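Local coordinates for probable peptidyl-prolyl cis-trans isomerase (Mimivirus, PDB 2OSE), which probably catalyses the cis-trans isomerisation of peptidyl-prolyl bonds and, like other cyclophilins, may bind cyclosporin A, at residues A42-F47 with V168-V173. Numbering follows the deposited sequence.
Sequences AGVENF and VVIGQV
The ring of Phe-47 is approached obliquely by the methyl CD1 of Ile-170, near the end attached to the backbone, with Ile-170 CD1 4.3 Å from Phe-47 CB. Two other aromatics meet this ring: Phe-147 edge-to-face, Tyr-76 with its plane inclined by about 45°. The arrangement illustrates how a cyclophilin caps an end of its antiparallel beta-barrel with a helix, helix 41-52 packing against the buried interior with one apolar flank. The axes of segments 42-47 and 168-173 approach to 9.4 Å at their closest, at 45° between their directions, and the backbones come nearest where Val-44 CA lies 6.6 Å from Ile-170 CA.

Ile-170 supplies the whole of the strand's share, which amounts to a single branched side chain fitted against Val-44 and Phe-47. Its trunk takes Val-44: the methyl Val-44 CG2, set anti to the carbonyl carbon of Val-44, sits 3.8 Å from Ile-170 CB and 4.1 Å from Ile-170 CG2, the two side chains passing alongside each other in opposite senses. The long branch serves Phe-47. With chi1 at 58°, Ile-170 CG1 stands between the backbone N and the carbonyl carbon, and CD1 at its end reaches the helix turn.

Strand 168-175 has a classic beta bulge here, Ile-170 and Gly-171 both facing Leu-129 of the neighbouring strand. Leu-35 touches Val-44, Phe-47 and Ile-170 alike, so the contact is built into the hydrophobic core; no hydrogen bond crosses it. A carbonyl of the helix, Gly-43 O, lies near Ile-170 CD1, a loose approach of 4.4 Å, but is engaged in the helix, where Gly-43 O accepts the backbone N of Phe-47 at 3.1 Å.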
loop_
_atom_site.group_PDB
_atom_site.type_symbol
_atom_site.label_atom_id
_atom_site.label_comp_id
_atom_site.label_asym_id
_atom_site.label_seq_id
_atom_site.Cartn_x
_atom_site.Cartn_y
_atom_site.Cartn_z
ATOM N N ALA A 42 -7.433 24.861 19.280
ATOM C CA ALA A 42 -7.094 23.548 19.841
ATOM C C ALA A 42 -6.176 22.728 18.910
ATOM O O ALA A 42 -5.364 21.960 19.375
ATOM C CB ALA A 42 -8.398 22.728 20.144
ATOM N N GLY A 43 -6.352 22.884 17.608
ATOM C CA GLY A 43 -5.539 22.140 16.629
ATOM C C GLY A 43 -4.122 22.685 16.524
ATOM O O GLY A 43 -3.175 21.922 16.377
ATOM N N VAL A 44 -3.998 24.003 16.595
ATOM C CA VAL A 44 -2.694 24.709 16.700
ATOM C C VAL A 44 -1.934 24.339 17.978
ATOM O O VAL A 44 -0.732 24.008 17.929
ATOM C CB VAL A 44 -2.888 26.235 16.558
ATOM C CG1 VAL A 44 -1.587 27.014 16.939
ATOM C CG2 VAL A 44 -3.291 26.536 15.144
ATOM N N GLU A 45 -2.618 24.378 19.125
ATOM C CA GLU A 45 -1.952 23.997 20.373
ATOM C C GLU A 45 -1.488 22.548 20.392
ATOM O O GLU A 45 -0.391 22.255 20.857
ATOM C CB GLU A 45 -2.796 24.358 21.634
ATOM C CG GLU A 45 -2.968 25.862 21.849
ATOM C CD GLU A 45 -1.653 26.651 22.089
ATOM O OE1 GLU A 45 -0.651 26.100 22.601
ATOM O OE2 GLU A 45 -1.644 27.856 21.762
ATOM N N ASN A 46 -2.298 21.641 19.840
ATOM C CA ASN A 46 -1.869 20.256 19.747
ATOM C C ASN A 46 -0.625 20.146 18.858
ATOM O O ASN A 46 0.323 19.487 19.220
ATOM C CB ASN A 46 -3.001 19.380 19.186
ATOM C CG ASN A 46 -2.637 17.898 19.136
ATOM O OD1 ASN A 46 -2.188 17.314 20.137
ATOM N ND2 ASN A 46 -2.852 17.272 17.964
ATOM N N PHE A 47 -0.636 20.815 17.708
ATOM C CA PHE A 47 0.536 20.811 16.824
ATOM C C PHE A 47 1.774 21.335 17.546
ATOM O O PHE A 47 2.804 20.660 17.586
ATOM C CB PHE A 47 0.283 21.613 15.544
ATOM C CG PHE A 47 1.387 21.461 14.514
ATOM C CD1 PHE A 47 1.328 20.445 13.555
ATOM C CD2 PHE A 47 2.491 22.332 14.509
ATOM C CE1 PHE A 47 2.352 20.275 12.612
ATOM C CE2 PHE A 47 3.529 22.174 13.564
ATOM C CZ PHE A 47 3.452 21.157 12.609
ATOM N N VAL A 168 -8.046 21.943 6.926
ATOM C CA VAL A 168 -7.988 23.318 7.466
ATOM C C VAL A 168 -6.557 23.870 7.667
ATOM O O VAL A 168 -5.767 23.309 8.421
ATOM C CB VAL A 168 -8.815 23.423 8.791
ATOM C CG1 VAL A 168 -8.217 22.525 9.874
ATOM C CG2 VAL A 168 -8.880 24.905 9.306
ATOM N N VAL A 169 -6.266 24.979 6.986
ATOM C CA VAL A 169 -4.975 25.659 7.055
ATOM C C VAL A 169 -4.762 26.323 8.424
ATOM O O VAL A 169 -5.579 27.152 8.867
ATOM C CB VAL A 169 -4.845 26.703 5.934
ATOM C CG1 VAL A 169 -3.503 27.516 6.028
ATOM C CG2 VAL A 169 -4.950 26.035 4.602
ATOM N N ILE A 170 -3.661 25.959 9.069
ATOM C CA ILE A 170 -3.296 26.457 10.398
ATOM C C ILE A 170 -1.896 27.117 10.441
ATOM O O ILE A 170 -1.467 27.546 11.513
ATOM C CB ILE A 170 -3.347 25.348 11.485
ATOM C CG1 ILE A 170 -2.423 24.166 11.144
ATOM C CG2 ILE A 170 -4.820 24.830 11.746
ATOM C CD1 ILE A 170 -2.013 23.436 12.385
ATOM N N GLY A 171 -1.211 27.222 9.290
ATOM C CA GLY A 171 0.142 27.757 9.296
ATOM C C GLY A 171 0.764 27.842 7.930
ATOM O O GLY A 171 0.164 27.403 6.944
ATOM N N GLN A 172 1.992 28.385 7.872
ATOM C CA GLN A 172 2.765 28.493 6.617
ATOM C C GLN A 172 4.235 28.238 6.939
ATOM O O GLN A 172 4.696 28.596 7.994
ATOM C CB GLN A 172 2.664 29.904 6.022
ATOM C CG GLN A 172 3.268 30.980 6.958
ATOM C CD GLN A 172 3.247 32.386 6.370
ATOM O OE1 GLN A 172 3.978 32.695 5.410
ATOM N NE2 GLN A 172 2.419 33.256 6.954
ATOM N N VAL A 173 4.964 27.715 5.971
ATOM C CA VAL A 173 6.400 27.550 6.025
ATOM C C VAL A 173 7.028 28.901 5.721
ATOM O O VAL A 173 6.757 29.463 4.669
ATOM C CB VAL A 173 6.867 26.481 4.979
ATOM C CG1 VAL A 173 8.404 26.399 4.931
ATOM C CG2 VAL A 173 6.275 25.083 5.322
#